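Local coordinates for protein N-acetylglucosaminidase (Paenibacillus barengoltzii, PDB 6INX) that hydrolyses beta-N-acetylglucosaminide bonds as a family 18 glycoside hydrolase, probably including those in the core of N-glycans, at residues 27-32 / 64-69; 106-111 / 132-137; 197-202 / 233-238; 280-285 / 300-305. All coordinates share one frame; numbering follows the deposited sequence.

How the contacts relate
All four contacts lie in a family 18 hydrolase whose frame is a TIM barrel. Contacts 1 and 2 share a wall of it: strands 64-70 and 105-109 are neighbours, and the L67 O to D107 N pair, 2.8 Å apart, probably joins them by a hydrogen bond. Contact 3 sits on the other side of the chain's centre, about 25 Å from contact 2 between centres. Contact 4 is about 9 Å from contact 3 between centres. The two touch through H197 NE2 and D283 OD2, 2.8 Å apart. Segment 106-111 carries most of the DxxDxDxE signature, which in family 18 marks the catalytic centre.

Contact 1 (27-32 / 64-69); sequences LTHINI and TILLSV
Neighbouring parallel barrel strands pair here, H29 to I32 running beside T64 to L67. The ladder starts at T28 O, which accepts from T64 N at 2.9 Å. I30 then bonds both ways: its N donates to T64 O and its O accepts from L66 N. I32 repeats the pattern, giving its N-H to L66 O, while its O accepts from S68 N at 2.8 Å. That last bond is the most bent, with 146° at the hydrogen. The backbones of H29 and N31 instead bond to strand 6-12, so 29-38 lies between two partners, as a strand of a closed parallel barrel must.

The side chains alternate between two faces. H29, N31, T64 and L66 share the face that looks into the barrel, where W153, T155 and Q181 from other strands also reach. With CG beside the backbone N of H29 (chi1 -68°), the ring lies alongside T64, its CD2 3.5 Å from T64 CB. H29 ND1 helps to set the ring's rotation, sharing a hydrogen bond of 2.8 Å with T28 OG1 in the ring plane. W153 and F179 meet this ring edge-to-face. N31 sends ND2 along L66, 3.4 Å from CD1, while its OD1 accepts from Q181. A water bridges the start of the ladder, donating to T28 O and accepting from T64 OG1 at 2.7 Å.

On the outer face I30, I32, I65 and L67 are apolar. I32 CD1 touches I65 CG2 at 3.7 Å, and I30 packs against L19, L63 and V11.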
loop_
_atom_site.group_PDB
_atom_site.type_symbol
_atom_site.label_atom_id
_atom_site.label_comp_id
_atom_site.label_asym_id
_atom_site.label_seq_id
_atom_site.Cartn_x
_atom_site.Cartn_y
_atom_site.Cartn_z
ATOM N N LEU A 27 27.235 -9.379 18.949
ATOM C CA LEU A 27 26.977 -9.160 17.536
ATOM C C LEU A 27 27.797 -10.120 16.686
ATOM O O LEU A 27 28.917 -10.500 17.043
ATOM C CB LEU A 27 27.352 -7.724 17.161
ATOM C CG LEU A 27 26.582 -6.626 17.896
ATOM C CD1 LEU A 27 27.238 -5.271 17.688
ATOM C CD2 LEU A 27 25.140 -6.603 17.430
ATOM N N THR A 28 27.229 -10.518 15.552
ATOM C CA THR A 28 28.013 -11.185 14.523
ATOM C C THR A 28 28.466 -10.229 13.436
ATOM O O THR A 28 29.519 -10.447 12.826
ATOM C CB THR A 28 27.231 -12.347 13.894
ATOM O OG1 THR A 28 26.092 -11.847 13.181
ATOM C CG2 THR A 28 26.751 -13.313 14.966
ATOM N N HIS A 29 27.713 -9.153 13.214
ATOM C CA HIS A 29 28.016 -8.188 12.171
ATOM C C HIS A 29 27.722 -6.784 12.678
ATOM O O HIS A 29 26.776 -6.566 13.437
ATOM C CB HIS A 29 27.125 -8.408 10.935
ATOM C CG HIS A 29 27.406 -9.679 10.199
ATOM N ND1 HIS A 29 27.066 -10.917 10.699
ATOM C CD2 HIS A 29 28.004 -9.901 9.006
ATOM C CE1 HIS A 29 27.430 -11.849 9.836
ATOM N NE2 HIS A 29 28.005 -11.260 8.803
ATOM N N ILE A 30 28.531 -5.833 12.235
ATOM C CA ILE A 30 28.227 -4.416 12.371
ATOM C C ILE A 30 28.161 -3.831 10.971
ATOM O O ILE A 30 29.033 -4.108 10.144
ATOM C CB ILE A 30 29.292 -3.688 13.208
ATOM C CG1 ILE A 30 29.142 -4.042 14.686
ATOM C CG2 ILE A 30 29.198 -2.178 13.008
ATOM C CD1 ILE A 30 30.315 -3.555 15.519
ATOM N N ASN A 31 27.115 -3.039 10.700
ATOM C CA ASN A 31 26.982 -2.273 9.461
ATOM C C ASN A 31 27.246 -0.806 9.791
ATOM O O ASN A 31 26.465 -0.177 10.515
ATOM C CB ASN A 31 25.576 -2.409 8.885
ATOM C CG ASN A 31 25.172 -3.846 8.628
ATOM O OD1 ASN A 31 24.038 -4.242 8.930
ATOM N ND2 ASN A 31 26.073 -4.628 8.056
ATOM N N ILE A 32 28.341 -0.256 9.268
ATOM C CA ILE A 32 28.712 1.116 9.600
ATOM C C ILE A 32 27.963 2.077 8.682
ATOM O O ILE A 32 28.106 2.012 7.461
ATOM C CB ILE A 32 30.225 1.318 9.466
ATOM C CG1 ILE A 32 30.980 0.400 10.418
ATOM C CG2 ILE A 32 30.577 2.766 9.777
ATOM C CD1 ILE A 32 32.486 0.547 10.287
ATOM N N THR A 64 32.123 -9.570 11.903
ATOM C CA THR A 64 32.267 -9.099 10.529
ATOM C C THR A 64 31.813 -7.643 10.469
ATOM O O THR A 64 30.704 -7.321 10.906
ATOM C CB THR A 64 31.414 -9.961 9.587
ATOM O OG1 THR A 64 31.840 -11.328 9.654
ATOM C CG2 THR A 64 31.507 -9.485 8.140
ATOM N N ILE A 65 32.666 -6.769 9.942
ATOM C CA ILE A 65 32.411 -5.330 9.925
ATOM C C ILE A 65 32.214 -4.895 8.483
ATOM O O ILE A 65 33.147 -4.948 7.672
ATOM C CB ILE A 65 33.540 -4.534 10.597
ATOM C CG1 ILE A 65 33.752 -5.019 12.031
ATOM C CG2 ILE A 65 33.228 -3.037 10.592
ATOM C CD1 ILE A 65 34.829 -4.244 12.770
ATOM N N LEU A 66 31.003 -4.443 8.160
ATOM C CA LEU A 66 30.669 -3.988 6.817
ATOM C C LEU A 66 30.520 -2.472 6.786
ATOM O O LEU A 66 30.100 -1.844 7.767
ATOM C CB LEU A 66 29.352 -4.618 6.347
ATOM C CG LEU A 66 29.287 -6.145 6.479
ATOM C CD1 LEU A 66 27.905 -6.659 6.088
ATOM C CD2 LEU A 66 30.379 -6.806 5.649
ATOM N N LEU A 67 30.866 -1.880 5.650
ATOM C CA LEU A 67 30.564 -0.474 5.418
ATOM C C LEU A 67 29.235 -0.400 4.682
ATOM O O LEU A 67 29.118 -0.920 3.566
ATOM C CB LEU A 67 31.651 0.171 4.563
ATOM C CG LEU A 67 31.351 1.613 4.128
ATOM C CD1 LEU A 67 31.352 2.588 5.312
ATOM C CD2 LEU A 67 32.360 2.058 3.064
ATOM N N SER A 68 28.235 0.220 5.302
ATOM C CA SER A 68 26.966 0.419 4.622
ATOM C C SER A 68 27.054 1.685 3.789
ATOM O O SER A 68 27.524 2.718 4.267
ATOM C CB SER A 68 25.820 0.527 5.621
ATOM O OG SER A 68 24.574 0.584 4.945
ATOM N N VAL A 69 26.610 1.608 2.540
ATOM C CA VAL A 69 26.746 2.704 1.585
ATOM C C VAL A 69 25.349 3.113 1.165
ATOM O O VAL A 69 24.612 2.302 0.600
ATOM C CB VAL A 69 27.568 2.270 0.365
ATOM C CG1 VAL A 69 27.634 3.400 -0.663
ATOM C CG2 VAL A 69 28.980 1.864 0.790
HETATM O O HOH W 1 30.671 -12.677 11.684
#

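Contact 2 (106-111 / 132-137); sequences VDLDWE and LLLRTM
The indole of W110 points CZ3 at L133 CD2, 4.2 Å away, and the methyl approaches the ring at a slant. Two more aromatic rings pack on this indole: F77 stacks with it, and F130 meets it with the planes at about 85°. The rest of the contact is aliphatic. L108 reaches between the helix side chains with both methyls. Its CD2 touches L133 CD2 at 3.8 Å and L134 CD2 at 4.0 Å. Its CD1 lies 4.2 Å from M137 CE. The M137 chain bends at its last torsion, chi3 60°, and this brings CE also to V106 CG1 at 4.1 Å. L133, L134 and M137 are one and three residues apart, so they form one side of the helix. All six touching residues are buried, and M90 and I156 add to the packing round the leucines. D107 points the other way and hydrogen-bonds Y10, S68 and T155. The strand and helix segments run antiparallel, 169° apart, with axes 11.5 Å from each other. This is the strand-to-helix packing of a beta/alpha unit in a TIM barrel, here where the chain of strand 105-109 carries most of the DxxDxDxE signature of family 18.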
loop_
_atom_site.group_PDB
_atom_site.type_symbol
_atom_site.label_atom_id
_atom_site.label_comp_id
_atom_site.label_asym_id
_atom_site.label_seq_id
_atom_site.Cartn_x
_atom_site.Cartn_y
_atom_site.Cartn_z
ATOM N N VAL A 106 31.046 -4.706 2.061
ATOM C CA VAL A 106 30.165 -3.579 1.793
ATOM C C VAL A 106 28.721 -4.045 1.858
ATOM O O VAL A 106 28.373 -5.108 1.329
ATOM C CB VAL A 106 30.470 -2.953 0.414
ATOM C CG1 VAL A 106 29.417 -1.910 0.025
ATOM C CG2 VAL A 106 31.856 -2.340 0.422
ATOM N N ASP A 107 27.887 -3.249 2.504
ATOM C CA ASP A 107 26.441 -3.430 2.506
ATOM C C ASP A 107 25.861 -2.283 1.684
ATOM O O ASP A 107 25.945 -1.123 2.097
ATOM C CB ASP A 107 25.914 -3.388 3.941
ATOM C CG ASP A 107 24.398 -3.314 4.000
ATOM O OD1 ASP A 107 23.745 -4.214 3.432
ATOM O OD2 ASP A 107 23.876 -2.356 4.607
ATOM N N LEU A 108 25.255 -2.586 0.542
ATOM C CA LEU A 108 24.704 -1.538 -0.311
ATOM C C LEU A 108 23.273 -1.223 0.100
ATOM O O LEU A 108 22.420 -2.116 0.130
ATOM C CB LEU A 108 24.723 -1.969 -1.774
ATOM C CG LEU A 108 24.857 -0.793 -2.737
ATOM C CD1 LEU A 108 26.282 -0.263 -2.718
ATOM C CD2 LEU A 108 24.457 -1.214 -4.142
ATOM N N ASP A 109 23.010 0.058 0.389
ATOM C CA ASP A 109 21.703 0.500 0.869
ATOM C C ASP A 109 21.132 1.563 -0.070
ATOM O O ASP A 109 20.905 2.706 0.332
ATOM C CB ASP A 109 21.863 1.053 2.292
ATOM C CG ASP A 109 20.552 1.325 2.971
ATOM O OD1 ASP A 109 19.509 0.865 2.465
ATOM O OD2 ASP A 109 20.566 1.991 4.030
ATOM N N TRP A 110 20.921 1.198 -1.329
ATOM C CA TRP A 110 20.269 2.057 -2.314
ATOM C C TRP A 110 18.760 1.971 -2.101
ATOM O O TRP A 110 18.172 0.891 -2.187
ATOM C CB TRP A 110 20.660 1.539 -3.703
ATOM C CG TRP A 110 20.012 2.185 -4.912
ATOM C CD1 TRP A 110 19.123 3.226 -4.940
ATOM C CD2 TRP A 110 20.233 1.815 -6.274
ATOM N NE1 TRP A 110 18.772 3.517 -6.242
ATOM C CE2 TRP A 110 19.441 2.665 -7.081
ATOM C CE3 TRP A 110 21.033 0.853 -6.894
ATOM C CZ2 TRP A 110 19.425 2.574 -8.466
ATOM C CZ3 TRP A 110 21.030 0.778 -8.272
ATOM C CH2 TRP A 110 20.213 1.619 -9.045
ATOM N N GLU A 111 18.131 3.103 -1.801
ATOM C CA GLU A 111 16.715 3.110 -1.444
ATOM C C GLU A 111 15.954 3.986 -2.433
ATOM O O GLU A 111 15.772 5.176 -2.179
ATOM C CB GLU A 111 16.561 3.605 0.009
ATOM C CG GLU A 111 17.319 2.713 1.000
ATOM C CD GLU A 111 17.107 3.091 2.464
ATOM O OE1 GLU A 111 16.189 3.866 2.770
ATOM O OE2 GLU A 111 17.875 2.592 3.318
ATOM N N LEU A 132 23.469 -5.803 -12.512
ATOM C CA LEU A 132 24.800 -5.620 -13.091
ATOM C C LEU A 132 25.750 -4.953 -12.107
ATOM O O LEU A 132 26.933 -5.310 -12.031
ATOM C CB LEU A 132 24.711 -4.781 -14.366
ATOM C CG LEU A 132 23.818 -5.320 -15.479
ATOM C CD1 LEU A 132 23.743 -4.324 -16.628
ATOM C CD2 LEU A 132 24.311 -6.685 -15.948
ATOM N N LEU A 133 25.262 -3.956 -11.367
ATOM C CA LEU A 133 26.102 -3.287 -10.378
ATOM C C LEU A 133 26.606 -4.268 -9.321
ATOM O O LEU A 133 27.802 -4.289 -8.993
ATOM C CB LEU A 133 25.317 -2.138 -9.733
ATOM C CG LEU A 133 25.978 -1.458 -8.525
ATOM C CD1 LEU A 133 27.252 -0.737 -8.961
ATOM C CD2 LEU A 133 25.028 -0.499 -7.782
ATOM N N LEU A 134 25.693 -5.059 -8.740
ATOM C CA LEU A 134 26.092 -5.988 -7.689
ATOM C C LEU A 134 27.008 -7.078 -8.225
ATOM O O LEU A 134 27.933 -7.508 -7.531
ATOM C CB LEU A 134 24.849 -6.597 -7.032
ATOM C CG LEU A 134 24.006 -5.603 -6.233
ATOM C CD1 LEU A 134 22.686 -6.236 -5.811
ATOM C CD2 LEU A 134 24.779 -5.131 -5.025
ATOM N N ARG A 135 26.749 -7.556 -9.444
ATOM C CA ARG A 135 27.637 -8.546 -10.047
ATOM C C ARG A 135 29.049 -7.988 -10.174
ATOM O O ARG A 135 30.030 -8.648 -9.816
ATOM C CB ARG A 135 27.104 -8.952 -11.421
ATOM C CG ARG A 135 27.986 -9.987 -12.122
ATOM C CD ARG A 135 27.542 -10.294 -13.548
ATOM N NE ARG A 135 26.104 -10.488 -13.660
ATOM C CZ ARG A 135 25.501 -10.973 -14.740
ATOM N NH1 ARG A 135 26.223 -11.319 -15.799
ATOM N NH2 ARG A 135 24.182 -11.112 -14.761
ATOM N N THR A 136 29.165 -6.744 -10.653
ATOM C CA THR A 136 30.478 -6.143 -10.859
ATOM C C THR A 136 31.185 -5.901 -9.530
ATOM O O THR A 136 32.398 -6.112 -9.407
ATOM C CB THR A 136 30.296 -4.818 -11.605
ATOM O OG1 THR A 136 29.635 -5.072 -12.848
ATOM C CG2 THR A 136 31.632 -4.153 -11.880
ATOM N N MET A 137 30.439 -5.462 -8.519
ATOM C CA MET A 137 31.032 -5.245 -7.209
ATOM C C MET A 137 31.474 -6.562 -6.579
ATOM O O MET A 137 32.553 -6.637 -5.978
ATOM C CB MET A 137 30.024 -4.532 -6.311
ATOM C CG MET A 137 29.715 -3.085 -6.736
ATOM S SD MET A 137 28.592 -2.240 -5.587
ATOM C CE MET A 137 29.596 -2.358 -4.092
#

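Contact 3 (197-202 / 233-238); sequences HHTNLY and GAAFYS
H198, T199 and A235 bury the largest areas in this contact. The H198 imidazole is gripped at both nitrogens. NE2 donates to Y237 O at 3.0 Å, with the oxygen near the ring plane and 150° at the hydrogen. ND1 bonds the backbone N of D186, consistent with a proton held on NE2. The carbon between them also packs: H198 CE1 lies 3.4 Å from A235 CB and 3.6 Å from Y237 CE2. NE2 sits over one face of the Y237 ring, whose plane is turned 42° from the imidazole. A leucine in place of H198 would probably leave Y237 O and the D186 N-H without their mates. T199 CG2 lies over one imidazole face toward its rim, 3.8 Å above the plane, and reaches A235 CB at 4.2 Å. The T199 hydroxyl turns to T184 O and K309 NZ instead. Y237 OH hydrogen-bonds D186 OD1, so D186 bonds both H198 and Y237. The contact thus ties the loop after barrel strand 179-183 to the place where barrel strand 230-235 passes into strand 237-241 of an antiparallel sheet, the kind of alpha+beta insertion many family 18 chitinases carry before the last barrel strand.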
loop_
_atom_site.group_PDB
_atom_site.type_symbol
_atom_site.label_atom_id
_atom_site.label_comp_id
_atom_site.label_asym_id
_atom_site.label_seq_id
_atom_site.Cartn_x
_atom_site.Cartn_y
_atom_site.Cartn_z
ATOM N N HIS A 197 1.252 -0.568 12.490
ATOM C CA HIS A 197 2.525 -1.017 13.037
ATOM C C HIS A 197 3.624 -0.841 12.000
ATOM O O HIS A 197 3.491 -1.313 10.869
ATOM C CB HIS A 197 2.409 -2.499 13.374
ATOM C CG HIS A 197 1.320 -2.810 14.352
ATOM N ND1 HIS A 197 1.266 -2.242 15.606
ATOM C CD2 HIS A 197 0.239 -3.620 14.256
ATOM C CE1 HIS A 197 0.201 -2.694 16.246
ATOM N NE2 HIS A 197 -0.438 -3.535 15.449
ATOM N N HIS A 198 4.740 -0.223 12.395
ATOM C CA HIS A 198 5.798 0.029 11.421
ATOM C C HIS A 198 6.768 -1.131 11.271
ATOM O O HIS A 198 7.489 -1.196 10.269
ATOM C CB HIS A 198 6.481 1.389 11.682
ATOM C CG HIS A 198 7.690 1.337 12.570
ATOM N ND1 HIS A 198 8.974 1.285 12.074
ATOM C CD2 HIS A 198 7.814 1.454 13.915
ATOM C CE1 HIS A 198 9.836 1.314 13.074
ATOM N NE2 HIS A 198 9.158 1.414 14.203
ATOM N N THR A 199 6.784 -2.055 12.228
ATOM C CA THR A 199 7.775 -3.118 12.241
ATOM C C THR A 199 7.141 -4.424 12.732
ATOM O O THR A 199 7.746 -5.202 13.475
ATOM C CB THR A 199 9.035 -2.657 12.983
ATOM O OG1 THR A 199 10.098 -3.602 12.813
ATOM C CG2 THR A 199 8.774 -2.380 14.469
ATOM N N ASN A 200 5.924 -4.693 12.261
ATOM C CA ASN A 200 5.120 -5.800 12.767
ATOM C C ASN A 200 5.528 -7.150 12.185
ATOM O O ASN A 200 5.706 -7.301 10.974
ATOM C CB ASN A 200 3.635 -5.571 12.459
ATOM C CG ASN A 200 3.357 -5.276 10.975
ATOM O OD1 ASN A 200 4.049 -4.463 10.334
ATOM N ND2 ASN A 200 2.314 -5.920 10.429
ATOM N N LEU A 201 5.619 -8.148 13.068
ATOM C CA LEU A 201 5.901 -9.507 12.635
ATOM C C LEU A 201 4.821 -10.039 11.692
ATOM O O LEU A 201 5.132 -10.584 10.628
ATOM C CB LEU A 201 6.065 -10.412 13.861
ATOM C CG LEU A 201 6.391 -11.863 13.522
ATOM C CD1 LEU A 201 7.650 -11.938 12.669
ATOM C CD2 LEU A 201 6.566 -12.675 14.803
ATOM N N TYR A 202 3.539 -9.926 12.073
ATOM C CA TYR A 202 2.459 -10.458 11.252
ATOM C C TYR A 202 1.478 -9.363 10.858
ATOM O O TYR A 202 1.331 -8.348 11.542
ATOM C CB TYR A 202 1.661 -11.559 11.979
ATOM C CG TYR A 202 2.445 -12.804 12.323
ATOM C CD1 TYR A 202 2.825 -13.716 11.353
ATOM C CD2 TYR A 202 2.795 -13.065 13.639
ATOM C CE1 TYR A 202 3.541 -14.863 11.695
ATOM C CE2 TYR A 202 3.502 -14.197 13.984
ATOM C CZ TYR A 202 3.871 -15.088 13.015
ATOM O OH TYR A 202 4.579 -16.217 13.378
ATOM N N GLY A 233 14.355 -7.489 9.966
ATOM C CA GLY A 233 14.683 -6.226 10.612
ATOM C C GLY A 233 13.904 -5.961 11.885
ATOM O O GLY A 233 12.695 -6.228 11.959
ATOM N N ALA A 234 14.605 -5.395 12.871
ATOM C CA ALA A 234 14.044 -4.879 14.110
ATOM C C ALA A 234 14.412 -3.412 14.240
ATOM O O ALA A 234 15.492 -2.983 13.822
ATOM C CB ALA A 234 14.593 -5.622 15.338
ATOM N N ALA A 235 13.515 -2.643 14.837
ATOM C CA ALA A 235 13.678 -1.204 14.945
ATOM C C ALA A 235 13.819 -0.832 16.410
ATOM O O ALA A 235 12.975 -1.206 17.229
ATOM C CB ALA A 235 12.476 -0.479 14.344
ATOM N N PHE A 236 14.869 -0.080 16.730
ATOM C CA PHE A 236 15.065 0.463 18.072
ATOM C C PHE A 236 14.446 1.853 18.235
ATOM O O PHE A 236 14.903 2.647 19.070
ATOM C CB PHE A 236 16.560 0.498 18.420
ATOM C CG PHE A 236 17.198 -0.856 18.642
ATOM C CD1 PHE A 236 16.539 -2.045 18.377
ATOM C CD2 PHE A 236 18.507 -0.918 19.109
ATOM C CE1 PHE A 236 17.166 -3.273 18.595
ATOM C CE2 PHE A 236 19.130 -2.139 19.329
ATOM C CZ PHE A 236 18.472 -3.305 19.067
ATOM N N TYR A 237 13.399 2.161 17.469
ATOM C CA TYR A 237 12.781 3.485 17.472
ATOM C C TYR A 237 11.348 3.319 16.986
ATOM O O TYR A 237 10.966 2.265 16.464
ATOM C CB TYR A 237 13.539 4.460 16.549
ATOM C CG TYR A 237 13.393 4.016 15.117
ATOM C CD1 TYR A 237 14.213 3.029 14.602
ATOM C CD2 TYR A 237 12.372 4.519 14.306
ATOM C CE1 TYR A 237 14.054 2.556 13.311
ATOM C CE2 TYR A 237 12.212 4.063 13.013
ATOM C CZ TYR A 237 13.052 3.081 12.528
ATOM O OH TYR A 237 12.881 2.610 11.259
ATOM N N SER A 238 10.573 4.392 17.112
ATOM C CA SER A 238 9.150 4.362 16.815
ATOM C C SER A 238 8.789 5.179 15.579
ATOM O O SER A 238 9.534 6.046 15.124
ATOM C CB SER A 238 8.344 4.879 18.011
ATOM O OG SER A 238 8.562 6.262 18.245
#

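Contact 4 (280-285 / 300-305); sequences RYWDEE and YDDEMS
R280 and D302 form a salt bridge. R280 NH2 donates to D302 OD2 at 2.7 Å, on the syn lone pair and in the guanidinium plane. R280 NE adds a weak, longer bond of 3.3 Å to D302 OD2. The guanidinium and carboxylate are nearly coplanar, 17° apart. A water joins R280 NE, Y300 OH and D302 OD2, donating to the carboxylate at 2.8 Å. The other oxygen, D302 OD1, accepts from S305 N at 2.9 Å, while D302 N donates to S305 OG. This is a capping box at the start of helix 303-316. S305 OG in turn donates to D301 OD1. An alanine in place of D302 would probably leave the R280 guanidinium without its counter-charge and the S305 N-H without its acceptor.

R280 is extended from CG to NE, and its CD passes 3.5 Å from Y300 OH. R280 NH2 also makes a weak bond to M304 SD, at 3.4 Å. That sulfur rests over the six-membered ring of W282, 3.6 Å from its centroid and 11° off the normal, a Met-aromatic contact. M304 CG lies over the same face in a CH-pi contact, while S305 N is at the ring's edge. The helix that leads to barrel strand 320-324 is thus joined at its capped N-terminus to strand 279-283, an edge strand of the inserted antiparallel sheet.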
loop_
_atom_site.group_PDB
_atom_site.type_symbol
_atom_site.label_atom_id
_atom_site.label_comp_id
_atom_site.label_asym_id
_atom_site.label_seq_id
_atom_site.Cartn_x
_atom_site.Cartn_y
_atom_site.Cartn_z
ATOM N N ARG A 280 0.289 1.350 27.054
ATOM C CA ARG A 280 0.808 0.314 26.173
ATOM C C ARG A 280 -0.241 -0.761 25.932
ATOM O O ARG A 280 -0.833 -1.302 26.877
ATOM C CB ARG A 280 2.076 -0.316 26.747
ATOM C CG ARG A 280 2.608 -1.470 25.902
ATOM C CD ARG A 280 3.682 -2.229 26.649
ATOM N NE ARG A 280 4.347 -3.268 25.856
ATOM C CZ ARG A 280 3.927 -4.527 25.736
ATOM N NH1 ARG A 280 2.794 -4.928 26.319
ATOM N NH2 ARG A 280 4.626 -5.397 25.014
ATOM N N TYR A 281 -0.462 -1.065 24.662
ATOM C CA TYR A 281 -1.310 -2.159 24.232
ATOM C C TYR A 281 -0.470 -3.169 23.466
ATOM O O TYR A 281 0.575 -2.834 22.895
ATOM C CB TYR A 281 -2.439 -1.637 23.345
ATOM C CG TYR A 281 -3.314 -0.645 24.069
ATOM C CD1 TYR A 281 -4.216 -1.070 25.045
ATOM C CD2 TYR A 281 -3.232 0.711 23.799
ATOM C CE1 TYR A 281 -5.009 -0.173 25.713
ATOM C CE2 TYR A 281 -4.030 1.625 24.464
ATOM C CZ TYR A 281 -4.923 1.173 25.419
ATOM O OH TYR A 281 -5.708 2.079 26.092
ATOM N N TRP A 282 -0.908 -4.418 23.491
ATOM C CA TRP A 282 -0.262 -5.495 22.761
ATOM C C TRP A 282 -1.229 -6.016 21.711
ATOM O O TRP A 282 -2.370 -6.372 22.029
ATOM C CB TRP A 282 0.160 -6.624 23.710
ATOM C CG TRP A 282 0.779 -7.810 23.019
ATOM C CD1 TRP A 282 0.210 -9.033 22.814
ATOM C CD2 TRP A 282 2.088 -7.879 22.423
ATOM N NE1 TRP A 282 1.078 -9.855 22.136
ATOM C CE2 TRP A 282 2.236 -9.169 21.883
ATOM C CE3 TRP A 282 3.146 -6.973 22.298
ATOM C CZ2 TRP A 282 3.399 -9.579 21.238
ATOM C CZ3 TRP A 282 4.301 -7.387 21.650
ATOM C CH2 TRP A 282 4.417 -8.674 21.130
ATOM N N ASP A 283 -0.786 -6.024 20.457
ATOM C CA ASP A 283 -1.560 -6.595 19.356
ATOM C C ASP A 283 -1.185 -8.070 19.255
ATOM O O ASP A 283 -0.109 -8.419 18.759
ATOM C CB ASP A 283 -1.250 -5.836 18.068
ATOM C CG ASP A 283 -2.137 -6.242 16.917
ATOM O OD1 ASP A 283 -2.501 -7.431 16.838
ATOM O OD2 ASP A 283 -2.439 -5.370 16.072
ATOM N N GLU A 284 -2.075 -8.941 19.744
ATOM C CA GLU A 284 -1.800 -10.371 19.770
ATOM C C GLU A 284 -1.768 -10.992 18.384
ATOM O O GLU A 284 -1.209 -12.080 18.225
ATOM C CB GLU A 284 -2.835 -11.103 20.637
ATOM C CG GLU A 284 -2.738 -10.798 22.121
ATOM C CD GLU A 284 -3.684 -11.645 22.955
ATOM O OE1 GLU A 284 -3.565 -12.890 22.915
ATOM O OE2 GLU A 284 -4.546 -11.067 23.650
ATOM N N GLU A 285 -2.357 -10.346 17.378
ATOM C CA GLU A 285 -2.271 -10.914 16.043
ATOM C C GLU A 285 -0.971 -10.516 15.360
ATOM O O GLU A 285 -0.260 -11.369 14.831
ATOM C CB GLU A 285 -3.469 -10.505 15.183
ATOM C CG GLU A 285 -3.481 -11.242 13.848
ATOM C CD GLU A 285 -4.712 -10.935 13.014
ATOM O OE1 GLU A 285 -5.405 -9.950 13.323
ATOM O OE2 GLU A 285 -4.980 -11.676 12.048
ATOM N N TYR A 300 6.178 0.655 17.811
ATOM C CA TYR A 300 7.581 0.399 18.138
ATOM C C TYR A 300 7.815 -1.101 18.279
ATOM O O TYR A 300 6.884 -1.895 18.194
ATOM C CB TYR A 300 7.996 1.186 19.397
ATOM C CG TYR A 300 7.379 0.718 20.698
ATOM C CD1 TYR A 300 6.016 0.833 20.928
ATOM C CD2 TYR A 300 8.169 0.183 21.712
ATOM C CE1 TYR A 300 5.447 0.418 22.123
ATOM C CE2 TYR A 300 7.605 -0.234 22.922
ATOM C CZ TYR A 300 6.247 -0.108 23.117
ATOM O OH TYR A 300 5.678 -0.519 24.312
ATOM N N ASP A 301 9.089 -1.468 18.479
ATOM C CA ASP A 301 9.527 -2.819 18.824
ATOM C C ASP A 301 9.961 -2.824 20.287
ATOM O O ASP A 301 10.539 -1.844 20.779
ATOM C CB ASP A 301 10.776 -3.200 17.998
ATOM C CG ASP A 301 10.520 -4.293 16.949
ATOM O OD1 ASP A 301 9.496 -5.008 17.010
ATOM O OD2 ASP A 301 11.379 -4.437 16.042
ATOM N N ASP A 302 9.677 -3.920 20.989
ATOM C CA ASP A 302 10.208 -4.054 22.345
ATOM C C ASP A 302 10.800 -5.441 22.554
ATOM O O ASP A 302 10.944 -6.200 21.595
ATOM C CB ASP A 302 9.152 -3.682 23.403
ATOM C CG ASP A 302 7.975 -4.648 23.459
ATOM O OD1 ASP A 302 7.957 -5.660 22.738
ATOM O OD2 ASP A 302 7.048 -4.393 24.254
ATOM N N GLU A 303 11.151 -5.794 23.797
ATOM C CA GLU A 303 11.709 -7.125 24.025
ATOM C C GLU A 303 10.710 -8.223 23.671
ATOM O O GLU A 303 11.110 -9.310 23.233
ATOM C CB GLU A 303 12.173 -7.268 25.480
ATOM C CG GLU A 303 13.207 -6.233 25.911
ATOM C CD GLU A 303 12.590 -5.010 26.572
ATOM O OE1 GLU A 303 11.577 -4.473 26.063
ATOM O OE2 GLU A 303 13.114 -4.585 27.619
ATOM N N MET A 304 9.414 -7.949 23.828
ATOM C CA MET A 304 8.380 -8.944 23.547
ATOM C C MET A 304 8.269 -9.217 22.045
ATOM O O MET A 304 8.289 -10.373 21.605
ATOM C CB MET A 304 7.049 -8.447 24.122
ATOM C CG MET A 304 5.917 -9.455 24.221
ATOM S SD MET A 304 4.496 -8.746 25.106
ATOM C CE MET A 304 5.105 -8.723 26.791
ATOM N N SER A 305 8.170 -8.164 21.236
ATOM C CA SER A 305 8.092 -8.375 19.794
ATOM C C SER A 305 9.402 -8.930 19.239
ATOM O O SER A 305 9.390 -9.760 18.325
ATOM C CB SER A 305 7.688 -7.078 19.087
ATOM O OG SER A 305 8.606 -6.024 19.336
HETATM O O HOH W 2 7.270 -2.121 25.806
#